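Sensor histidine kinase DcuS (Escherichia coli, PDB 3BY8) senses C4-dicarboxylates through its periplasmic domain, the part crystallised here with malate, and as a histidine kinase activates the response regulator DcuR by phosphorylation. Local coordinates at residues Ala19-Leu24 with Val109-Tyr114; Ala49-Lys52 with Phe58-Val61; Arg53-Phe58 with Leu130-Gln135; Ala74-Gln79 with Arg100-Gln105. All coordinates share one frame; numbering follows the deposited sequence.

In the fold
From the N terminus, helix 8-25 comes first, and contact 1 rests it on strand 106-114, closing a long loop that holds most of the Cache domain. Within that loop contact 2 folds helix 43-53 back onto strand 58-63, the edge strand beside malate. The turn joining those two elements is one half of contact 3, whose other half is the C-terminal helix 130-138, so contacts 1 and 3 cross along the chain. Contact 4 lies inside both of their loops and follows contact 2 in series; it joins two loops at the ligand. Contacts 2 and 3 share Phe-58, and contact 4 reaches it through Leu-103.

Contact 1. Residues Ala19-Leu24 with Val109-Tyr114; sequences AVARTL and VFTPIY
Within 19-24, Ala-21 points its CB toward strand 106-114, and this methyl meets Thr-111: CB of Ala-21 lies 3.8 Å from CG2 of Thr-111. CG2 of Thr-111 also rests against the helix backbone, 3.6 Å from Ala-21 O. An alanine suits this buried place because its short side chain lets the helix lie close to the sheet; the two CA atoms of Arg-22 and Thr-111 are 6.3 Å apart. One step on, Arg-22 passes Thr-111 at about a right angle, with CG of Arg-22 4.0 Å from OG1 of Thr-111. Its extended chain carries the guanidinium out beside the strand, where NH2 forms a salt bridge with Glu-94. Leu-24, farther along, turns to Ile-59 on strand 58-63. The threonine is divided by its torsion: with OG1 opposite the backbone N (chi1 -161°), the hydroxyl hydrogen-bonds to Glu-94 while the methyl is left for the helix. A beta-branched residue with one polar and one apolar arm therefore serves both needs. Between these two segments the contact is thus mostly apolar, centred on the Thr-111 methyl, while Glu-94, engaging both Arg-22 and Thr-111, supplies a polar link on the exposed side.

Contact 2. Residues Ala49-Lys52 with Phe58-Val61; sequences AVRK and FIVV. With LMR ((2S)-2-hydroxybutanedioic acid), chain B.
The hydroxyl OG of Ser-70 is gripped by two backbone groups of strand 58-63, the carbonyl O of Ile-59 and the N of Val-61, a bridge consistent with steadying the strand on which Ile-59 meets Val-50 and Arg-51 of helix 43-53. That contact is apolar. The end methyl of Ile-59 plugs into the helix surface: its CD1 is 3.6 Å from CG1 of Val-50, the two chains crossing at about a right angle, and 3.5 Å from the backbone N of Arg-51. Isoleucine suits the place because its longer branch, CG1, runs opposite the carbonyl carbon (chi1 -66°) and spans the gap to the helix. Arg-51 lays its aliphatic part along the strand: in the conformer described, CD lies 3.5 Å from CA of Phe-58 and NH1 pairs with Glu-48, but an alternative conformer makes both less certain. Alternation sends Phe-58 and Val-60 to the other face, toward malate. The Phe-58 ring places one face beneath the ligand, whose C3 stands 3.7 Å above the ring centre, while CG2 of Val-60 is 3.6 Å from ligand O1A. The strand thus lies at the sheet edge beside strand 120-129, pairing through Gly-127 and Ala-125, with helix 43-53 on one face and Val-20 and Leu-24 of helix 8-25 completing the packing around Ile-59.

Contact 3. Residues Arg53-Phe58 with Leu130-Gln135; sequences RNDLLF and LSRVTQ. With LMR ((2S)-2-hydroxybutanedioic acid), chain B.
A salt bridge between Asp-55 and Arg-132 joins the Schellman motif that ends helix 43-53 to the C-terminal helix 130-138. Asp-55 is the C-prime residue of that motif and has positive phi (54°), while Leu-56 N returns to Arg-51 O. Along the second helix, Leu-130 comes first, its N bonded to Gln-105 O at 2.9 Å. Arg-132 then reaches back to the turn, its chain bent at chi3 (82°). Asp-55 OD2 sits over one face of the guanidinium, 2.7 Å from Arg-132 NH2, with carboxylate and guanidinium planes 82° apart; no N-H points straight at it, so the pairing is electrostatic rather than side-on, and the very close spacing is doubtful. Opposite charges pair well at this exposed site. Beyond the turn, Leu-57 and Phe-58 both face Gly-127 in a classic beta bulge, and Leu-57 CD2 lies at the edge of the Phe-58 ring. Were Phe-58 replaced by an alanine, C3 of malate would probably lose the face beneath it and a gap would open beside Leu-57 CD2. At the end of 130-135, Gln-135 curls back within its own helix: its NE2 makes a weak hydrogen bond to Ser-131 O at 3.4 Å.

Contact 4. Residues Ala74-Gln79 with Arg100-Gln105; sequences AQRIGQ and RGFLAQ. With LMR ((2S)-2-hydroxybutanedioic acid), chain B.
The guanidinium of Arg-76 lies flat on the ring of Phe-102, their planes only 2° apart, a stacked cation-pi pair joining two loops beside the ligand pocket. Arg-76 CZ stands 22° off the Phe-102 ring normal, so the charge sits over the face, though the modelled spacing is too tight to be trusted. An extended chain from CG to NE carries it there, and Glu-73 pairs with NE while Gln-75 OE1 lies on the opposite face, off centre. Arginine suits this place as both flat and charged. Arg-76 also begins a type II turn ending at Gln-79, with Gly-78 taking a positive phi that a side chain would strain. In the other loop three successive backbone amides bind the C4 carboxylate of malate: Phe-102 N donates to ligand O4A at 2.8 Å, nearly straight at 165°; Leu-103 N reaches O4B almost as straight, at 2.9 Å, and Gly-101 N by a more bent bond of 3.1 Å. A serine instead of Phe-102 would keep the amide but is likely to leave the Arg-76 guanidinium without its flat support and freer to turn. Gly-101 suits its place because a CB there would collide with the ligand hydroxyl: Gly-101 CA is already 3.1 Å from O2 of malate.

Contact 1. Residues Ala19-Leu24 with Val109-Tyr114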
# COMPACT_ATOMS: atom_id res chain seq x y z
N ALA A 19 2.24 10.05 0.08
CA ALA A 19 3.34 10.47 0.96
C ALA A 19 3.58 9.37 2.00
O ALA A 19 4.72 9.04 2.31
CB ALA A 19 2.98 11.79 1.64
N VAL A 20 2.51 8.80 2.54
CA VAL A 20 2.66 7.69 3.47
C VAL A 20 3.34 6.49 2.78
O VAL A 20 4.28 5.91 3.31
CB VAL A 20 1.29 7.24 4.05
CG1 VAL A 20 1.42 6.02 4.95
CG2 VAL A 20 0.63 8.43 4.81
N ALA A 21 2.88 6.17 1.56
CA ALA A 21 3.44 5.02 0.85
C ALA A 21 4.91 5.20 0.56
O ALA A 21 5.70 4.29 0.75
CB ALA A 21 2.66 4.83 -0.42
N ARG A 22 5.29 6.39 0.12
CA ARG A 22 6.68 6.70 -0.21
C ARG A 22 7.54 6.61 1.04
O ARG A 22 8.66 6.10 1.01
CB ARG A 22 6.79 8.10 -0.81
CG ARG A 22 6.19 8.20 -2.21
CD ARG A 22 6.10 9.68 -2.59
NE ARG A 22 5.67 9.86 -3.97
CZ ARG A 22 5.56 11.04 -4.57
NH1 ARG A 22 5.86 12.16 -3.92
NH2 ARG A 22 5.14 11.10 -5.84
N THR A 23 7.01 7.10 2.15
CA THR A 23 7.77 7.05 3.38
C THR A 23 8.05 5.60 3.77
O THR A 23 9.20 5.23 4.10
CB THR A 23 7.01 7.78 4.48
OG1 THR A 23 6.82 9.14 4.09
CG2 THR A 23 7.82 7.74 5.79
N LEU A 24 7.02 4.76 3.74
CA LEU A 24 7.19 3.35 4.07
C LEU A 24 8.12 2.65 3.08
O LEU A 24 8.86 1.74 3.49
CB LEU A 24 5.85 2.65 4.08
CG LEU A 24 4.95 3.04 5.22
CD1 LEU A 24 3.59 2.39 5.09
CD2 LEU A 24 5.60 2.62 6.50
N VAL A 109 -3.46 4.01 -4.01
CA VAL A 109 -2.21 4.51 -4.54
C VAL A 109 -1.11 3.47 -4.36
O VAL A 109 -1.15 2.61 -3.45
CB VAL A 109 -1.78 5.87 -3.87
CG1 VAL A 109 -2.95 6.87 -4.01
CG2 VAL A 109 -1.36 5.70 -2.41
N PHE A 110 -0.11 3.58 -5.23
CA PHE A 110 0.96 2.57 -5.26
C PHE A 110 2.28 3.23 -5.56
O PHE A 110 2.37 4.11 -6.41
CB PHE A 110 0.71 1.57 -6.43
CG PHE A 110 -0.60 0.84 -6.34
CD1 PHE A 110 -1.79 1.47 -6.73
CD2 PHE A 110 -0.65 -0.47 -5.86
CE1 PHE A 110 -3.01 0.78 -6.65
CE2 PHE A 110 -1.86 -1.14 -5.79
CZ PHE A 110 -3.05 -0.52 -6.18
N THR A 111 3.33 2.77 -4.87
CA THR A 111 4.67 3.27 -5.15
C THR A 111 5.68 2.11 -5.02
O THR A 111 5.51 1.22 -4.20
CB THR A 111 5.04 4.48 -4.22
OG1 THR A 111 6.12 5.21 -4.80
CG2 THR A 111 5.45 4.00 -2.81
N PRO A 112 6.74 2.12 -5.85
CA PRO A 112 7.72 1.04 -5.76
C PRO A 112 8.66 1.10 -4.57
O PRO A 112 8.92 2.21 -4.04
CB PRO A 112 8.47 1.12 -7.11
CG PRO A 112 8.32 2.56 -7.52
CD PRO A 112 6.97 3.01 -7.00
N ILE A 113 9.17 -0.06 -4.14
CA ILE A 113 10.15 -0.18 -3.05
C ILE A 113 11.46 -0.60 -3.74
O ILE A 113 11.47 -1.57 -4.54
CB ILE A 113 9.76 -1.28 -2.05
CG1 ILE A 113 8.38 -0.97 -1.44
CG2 ILE A 113 10.81 -1.36 -0.91
CD1 ILE A 113 7.85 -2.04 -0.51
N TYR A 114 12.55 0.09 -3.44
CA TYR A 114 13.86 -0.20 -4.04
C TYR A 114 14.88 -0.59 -2.99
O TYR A 114 14.79 -0.16 -1.83
CB TYR A 114 14.35 1.06 -4.75
CG TYR A 114 13.49 1.48 -5.92
CD1 TYR A 114 13.54 0.77 -7.13
CD2 TYR A 114 12.63 2.57 -5.83
CE1 TYR A 114 12.76 1.14 -8.21
CE2 TYR A 114 11.84 2.95 -6.92
CZ TYR A 114 11.92 2.23 -8.10
OH TYR A 114 11.17 2.62 -9.19

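Contact 2. Residues Ala49-Lys52 with Phe58-Val61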
# COMPACT_ATOMS: atom_id res chain seq x y z
N ALA A 49 -0.09 0.35 12.41
CA ALA A 49 -0.03 1.59 13.20
C ALA A 49 -0.10 2.79 12.27
O ALA A 49 -0.85 3.76 12.51
CB ALA A 49 1.26 1.62 14.01
N VAL A 50 0.66 2.73 11.18
CA VAL A 50 0.67 3.83 10.24
C VAL A 50 -0.70 4.03 9.60
O VAL A 50 -1.13 5.16 9.35
CB VAL A 50 1.72 3.56 9.18
CG1 VAL A 50 1.67 4.63 8.13
CG2 VAL A 50 3.10 3.51 9.85
N ARG A 51 -1.39 2.93 9.34
CA ARG A 51 -2.70 3.01 8.71
C ARG A 51 -3.68 3.79 9.59
O ARG A 51 -4.36 4.71 9.12
CB ARG A 51 -3.23 1.60 8.48
CG ARG A 51 -4.38 1.54 7.51
CD ARG A 51 -5.03 0.18 7.58
NE ARG A 51 -5.85 0.05 8.77
CZ ARG A 51 -6.11 -1.10 9.38
NH1 ARG A 51 -5.59 -2.23 8.91
NH2 ARG A 51 -6.90 -1.13 10.45
N LYS A 52 -3.74 3.42 10.86
CA LYS A 52 -4.63 4.09 11.80
C LYS A 52 -4.37 5.60 11.92
O LYS A 52 -5.28 6.42 11.79
CB LYS A 52 -4.48 3.42 13.17
CG LYS A 52 -5.25 4.09 14.28
CD LYS A 52 -5.10 3.31 15.59
CE LYS A 52 -5.92 3.93 16.72
NZ LYS A 52 -5.95 3.02 17.90
N PHE A 58 -6.22 0.64 4.12
CA PHE A 58 -5.27 -0.45 4.14
C PHE A 58 -3.88 -0.01 3.70
O PHE A 58 -3.74 0.95 2.96
CB PHE A 58 -5.72 -1.59 3.20
CG PHE A 58 -5.60 -1.27 1.71
CD1 PHE A 58 -4.38 -1.38 1.04
CD2 PHE A 58 -6.74 -0.95 0.97
CE1 PHE A 58 -4.30 -1.17 -0.36
CE2 PHE A 58 -6.67 -0.74 -0.43
CZ PHE A 58 -5.45 -0.86 -1.09
N ILE A 59 -2.88 -0.71 4.21
CA ILE A 59 -1.49 -0.51 3.80
C ILE A 59 -0.96 -1.91 3.54
O ILE A 59 -0.74 -2.70 4.46
CB ILE A 59 -0.62 0.19 4.87
CG1 ILE A 59 -1.12 1.62 5.10
CG2 ILE A 59 0.84 0.19 4.39
CD1 ILE A 59 -0.24 2.43 6.07
N VAL A 60 -0.81 -2.24 2.25
CA VAL A 60 -0.36 -3.55 1.83
C VAL A 60 0.99 -3.49 1.09
O VAL A 60 1.10 -2.91 0.03
CB VAL A 60 -1.43 -4.16 0.88
CG1 VAL A 60 -0.91 -5.41 0.17
CG2 VAL A 60 -2.68 -4.48 1.69
N VAL A 61 2.01 -4.08 1.70
CA VAL A 61 3.34 -4.14 1.11
C VAL A 61 3.42 -5.46 0.37
O VAL A 61 2.97 -6.47 0.91
CB VAL A 61 4.40 -4.15 2.21
CG1 VAL A 61 5.79 -4.43 1.63
CG2 VAL A 61 4.37 -2.85 2.91
C1 LMR B . -5.29 -6.29 -1.69
O1A LMR B . -4.68 -6.41 -0.66
O1B LMR B . -5.55 -7.29 -2.39
C2 LMR B . -6.02 -5.00 -1.90
O2 LMR B . -6.92 -5.07 -3.10
C3 LMR B . -6.69 -4.47 -0.62
C4 LMR B . -8.05 -5.17 -0.43
O4A LMR B . -8.07 -6.35 -0.07
O4B LMR B . -9.12 -4.54 -0.69

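Contact 3. Residues Arg53-Phe58 with Leu130-Gln135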
# COMPACT_ATOMS: atom_id res chain seq x y z
N ARG A 53 -3.12 5.96 12.14
CA ARG A 53 -2.79 7.37 12.31
C ARG A 53 -3.01 8.26 11.10
O ARG A 53 -3.19 9.47 11.25
CB ARG A 53 -1.35 7.51 12.74
CG ARG A 53 -0.97 8.94 13.06
CD ARG A 53 -0.47 9.00 14.45
NE ARG A 53 0.21 10.25 14.74
CZ ARG A 53 1.30 10.37 15.48
NH1 ARG A 53 1.89 9.29 16.00
NH2 ARG A 53 1.79 11.58 15.74
N ASN A 54 -2.97 7.70 9.90
CA ASN A 54 -3.18 8.51 8.71
C ASN A 54 -4.59 8.35 8.12
O ASN A 54 -4.85 8.81 7.00
CB ASN A 54 -2.12 8.20 7.66
CG ASN A 54 -0.73 8.69 8.07
OD1 ASN A 54 0.12 7.90 8.52
ND2 ASN A 54 -0.50 9.98 7.91
N ASP A 55 -5.47 7.70 8.88
CA ASP A 55 -6.87 7.47 8.51
C ASP A 55 -7.00 6.80 7.15
O ASP A 55 -7.64 7.32 6.23
CB ASP A 55 -7.64 8.79 8.54
CG ASP A 55 -9.13 8.59 8.83
OD1 ASP A 55 -9.88 9.59 8.86
OD2 ASP A 55 -9.55 7.42 9.03
N LEU A 56 -6.39 5.63 7.05
CA LEU A 56 -6.39 4.88 5.81
C LEU A 56 -7.09 3.53 5.94
O LEU A 56 -7.18 2.94 7.01
CB LEU A 56 -4.93 4.68 5.35
CG LEU A 56 -4.13 5.99 5.17
CD1 LEU A 56 -2.64 5.66 5.09
CD2 LEU A 56 -4.60 6.73 3.91
N LEU A 57 -7.58 3.03 4.81
CA LEU A 57 -8.27 1.75 4.79
C LEU A 57 -7.33 0.56 4.84
O LEU A 57 -7.60 -0.45 5.46
CB LEU A 57 -9.13 1.65 3.51
CG LEU A 57 -9.89 0.33 3.32
CD1 LEU A 57 -11.07 0.25 4.31
CD2 LEU A 57 -10.42 0.23 1.89
N PHE A 58 -6.22 0.64 4.12
CA PHE A 58 -5.27 -0.45 4.14
C PHE A 58 -3.88 -0.01 3.70
O PHE A 58 -3.74 0.95 2.96
CB PHE A 58 -5.72 -1.59 3.20
CG PHE A 58 -5.60 -1.27 1.71
CD1 PHE A 58 -4.38 -1.38 1.04
CD2 PHE A 58 -6.74 -0.95 0.97
CE1 PHE A 58 -4.30 -1.17 -0.36
CE2 PHE A 58 -6.67 -0.74 -0.43
CZ PHE A 58 -5.45 -0.86 -1.09
N LEU A 130 -13.62 4.72 -0.40
CA LEU A 130 -14.33 5.65 -1.25
C LEU A 130 -15.39 6.46 -0.50
O LEU A 130 -15.53 7.67 -0.74
CB LEU A 130 -15.02 4.93 -2.42
CG LEU A 130 -14.35 4.84 -3.77
CD1 LEU A 130 -15.43 4.45 -4.80
CD2 LEU A 130 -13.70 6.16 -4.14
N SER A 131 -16.13 5.80 0.38
CA SER A 131 -17.19 6.47 1.12
C SER A 131 -16.63 7.58 2.00
O SER A 131 -17.30 8.58 2.27
CB SER A 131 -17.98 5.46 1.97
OG SER A 131 -17.15 4.77 2.88
N ARG A 132 -15.38 7.41 2.43
CA ARG A 132 -14.75 8.42 3.25
C ARG A 132 -14.32 9.58 2.36
O ARG A 132 -14.26 10.73 2.79
CB ARG A 132 -13.57 7.82 4.02
CG ARG A 132 -13.97 6.57 4.78
CD ARG A 132 -12.89 6.08 5.73
NE ARG A 132 -12.92 6.81 7.00
CZ ARG A 132 -12.16 6.52 8.05
NH1 ARG A 132 -11.30 5.51 8.00
NH2 ARG A 132 -12.28 7.23 9.17
N VAL A 133 -14.06 9.31 1.08
CA VAL A 133 -13.71 10.39 0.17
C VAL A 133 -14.94 11.27 -0.02
O VAL A 133 -14.83 12.49 -0.13
CB VAL A 133 -13.22 9.86 -1.21
CG1 VAL A 133 -13.09 11.00 -2.20
CG2 VAL A 133 -11.87 9.17 -1.05
N THR A 134 -16.12 10.65 -0.07
CA THR A 134 -17.36 11.41 -0.22
C THR A 134 -17.56 12.27 1.02
O THR A 134 -17.90 13.44 0.93
CB THR A 134 -18.57 10.48 -0.38
OG1 THR A 134 -18.57 9.94 -1.70
CG2 THR A 134 -19.88 11.24 -0.17
N GLN A 135 -17.33 11.67 2.18
CA GLN A 135 -17.48 12.39 3.45
C GLN A 135 -16.62 13.64 3.49
O GLN A 135 -17.06 14.69 3.96
CB GLN A 135 -17.13 11.47 4.61
CG GLN A 135 -18.12 10.33 4.82
CD GLN A 135 -17.67 9.33 5.88
OE1 GLN A 135 -17.22 9.72 6.95
NE2 GLN A 135 -17.79 8.04 5.57
C1 LMR B . -5.29 -6.29 -1.69
O1A LMR B . -4.68 -6.41 -0.66
O1B LMR B . -5.55 -7.29 -2.39
C2 LMR B . -6.02 -5.00 -1.90
O2 LMR B . -6.92 -5.07 -3.10
C3 LMR B . -6.69 -4.47 -0.62
C4 LMR B . -8.05 -5.17 -0.43
O4A LMR B . -8.07 -6.35 -0.07
O4B LMR B . -9.12 -4.54 -0.69

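Contact 4. Residues Ala74-Gln79 with Arg100-Gln105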
# COMPACT_ATOMS: atom_id res chain seq x y z
N ALA A 74 -5.18 -10.34 8.45
CA ALA A 74 -3.93 -11.09 8.50
C ALA A 74 -3.92 -12.37 7.71
O ALA A 74 -2.87 -12.81 7.25
CB ALA A 74 -3.53 -11.36 9.95
N GLN A 75 -5.07 -13.01 7.53
CA GLN A 75 -5.11 -14.24 6.75
C GLN A 75 -4.67 -14.04 5.29
O GLN A 75 -4.40 -15.01 4.58
CB GLN A 75 -6.52 -14.81 6.74
CG GLN A 75 -7.49 -13.89 6.02
CD GLN A 75 -8.89 -14.45 5.90
OE1 GLN A 75 -9.81 -13.76 5.48
NE2 GLN A 75 -9.06 -15.71 6.27
N ARG A 76 -4.61 -12.79 4.85
CA ARG A 76 -4.25 -12.55 3.45
C ARG A 76 -2.77 -12.36 3.19
O ARG A 76 -2.33 -12.23 2.05
CB ARG A 76 -5.06 -11.38 2.92
CG ARG A 76 -6.55 -11.71 3.00
CD ARG A 76 -7.42 -10.79 2.22
NE ARG A 76 -8.83 -11.17 2.38
CZ ARG A 76 -9.41 -12.21 1.79
NH1 ARG A 76 -8.74 -13.01 0.97
NH2 ARG A 76 -10.70 -12.43 2.02
N ILE A 77 -2.01 -12.35 4.28
CA ILE A 77 -0.57 -12.23 4.17
C ILE A 77 -0.06 -13.50 3.51
O ILE A 77 -0.49 -14.61 3.82
CB ILE A 77 0.03 -12.04 5.56
CG1 ILE A 77 -0.50 -10.73 6.13
CG2 ILE A 77 1.56 -12.05 5.49
CD1 ILE A 77 -0.06 -10.45 7.52
N GLY A 78 0.86 -13.34 2.56
CA GLY A 78 1.38 -14.49 1.86
C GLY A 78 0.62 -14.90 0.60
O GLY A 78 1.02 -15.84 -0.08
N GLN A 79 -0.48 -14.22 0.30
CA GLN A 79 -1.27 -14.50 -0.89
C GLN A 79 -1.11 -13.34 -1.88
O GLN A 79 -0.69 -12.24 -1.48
CB GLN A 79 -2.74 -14.73 -0.52
CG GLN A 79 -2.88 -15.88 0.49
CD GLN A 79 -4.29 -16.15 0.94
OE1 GLN A 79 -5.08 -15.22 1.13
NE2 GLN A 79 -4.63 -17.42 1.13
N ARG A 100 -11.08 -2.44 -5.84
CA ARG A 100 -11.24 -3.14 -4.58
C ARG A 100 -10.69 -4.53 -4.70
O ARG A 100 -10.64 -5.10 -5.80
CB ARG A 100 -12.70 -3.19 -4.14
CG ARG A 100 -13.60 -4.01 -4.99
CD ARG A 100 -14.89 -4.29 -4.23
NE ARG A 100 -14.65 -5.36 -3.28
CZ ARG A 100 -15.37 -5.59 -2.20
NH1 ARG A 100 -16.42 -4.83 -1.90
NH2 ARG A 100 -15.03 -6.60 -1.41
N GLY A 101 -10.18 -5.03 -3.58
CA GLY A 101 -9.67 -6.38 -3.48
C GLY A 101 -10.71 -7.09 -2.62
O GLY A 101 -11.80 -7.40 -3.11
N PHE A 102 -10.40 -7.32 -1.35
CA PHE A 102 -11.34 -7.94 -0.42
C PHE A 102 -11.99 -6.95 0.54
O PHE A 102 -12.98 -7.27 1.21
CB PHE A 102 -10.63 -9.05 0.36
CG PHE A 102 -10.23 -10.18 -0.50
CD1 PHE A 102 -11.19 -11.11 -0.92
CD2 PHE A 102 -8.94 -10.27 -1.01
CE1 PHE A 102 -10.86 -12.10 -1.83
CE2 PHE A 102 -8.61 -11.27 -1.92
CZ PHE A 102 -9.57 -12.19 -2.34
N LEU A 103 -11.42 -5.75 0.63
CA LEU A 103 -11.96 -4.71 1.51
C LEU A 103 -12.94 -3.85 0.74
O LEU A 103 -13.30 -4.19 -0.40
CB LEU A 103 -10.80 -3.87 2.06
CG LEU A 103 -9.74 -4.70 2.79
CD1 LEU A 103 -8.58 -3.79 3.21
CD2 LEU A 103 -10.35 -5.39 4.02
N ALA A 104 -13.39 -2.74 1.33
CA ALA A 104 -14.33 -1.87 0.65
C ALA A 104 -13.68 -1.22 -0.58
O ALA A 104 -12.44 -1.19 -0.73
CB ALA A 104 -14.80 -0.78 1.60
N GLN A 105 -14.52 -0.72 -1.47
CA GLN A 105 -14.11 0.01 -2.66
C GLN A 105 -13.30 1.20 -2.17
O GLN A 105 -13.67 1.87 -1.17
CB GLN A 105 -15.33 0.46 -3.43
CG GLN A 105 -16.06 -0.72 -4.03
CD GLN A 105 -17.25 -0.27 -4.83
OE1 GLN A 105 -17.85 -1.05 -5.58
NE2 GLN A 105 -17.60 1.00 -4.67
C1 LMR B . -5.29 -6.29 -1.69
O1A LMR B . -4.68 -6.41 -0.66
O1B LMR B . -5.55 -7.29 -2.39
C2 LMR B . -6.02 -5.00 -1.90
O2 LMR B . -6.92 -5.07 -3.10
C3 LMR B . -6.69 -4.47 -0.62
C4 LMR B . -8.05 -5.17 -0.43
O4A LMR B . -8.07 -6.35 -0.07
O4B LMR B . -9.12 -4.54 -0.69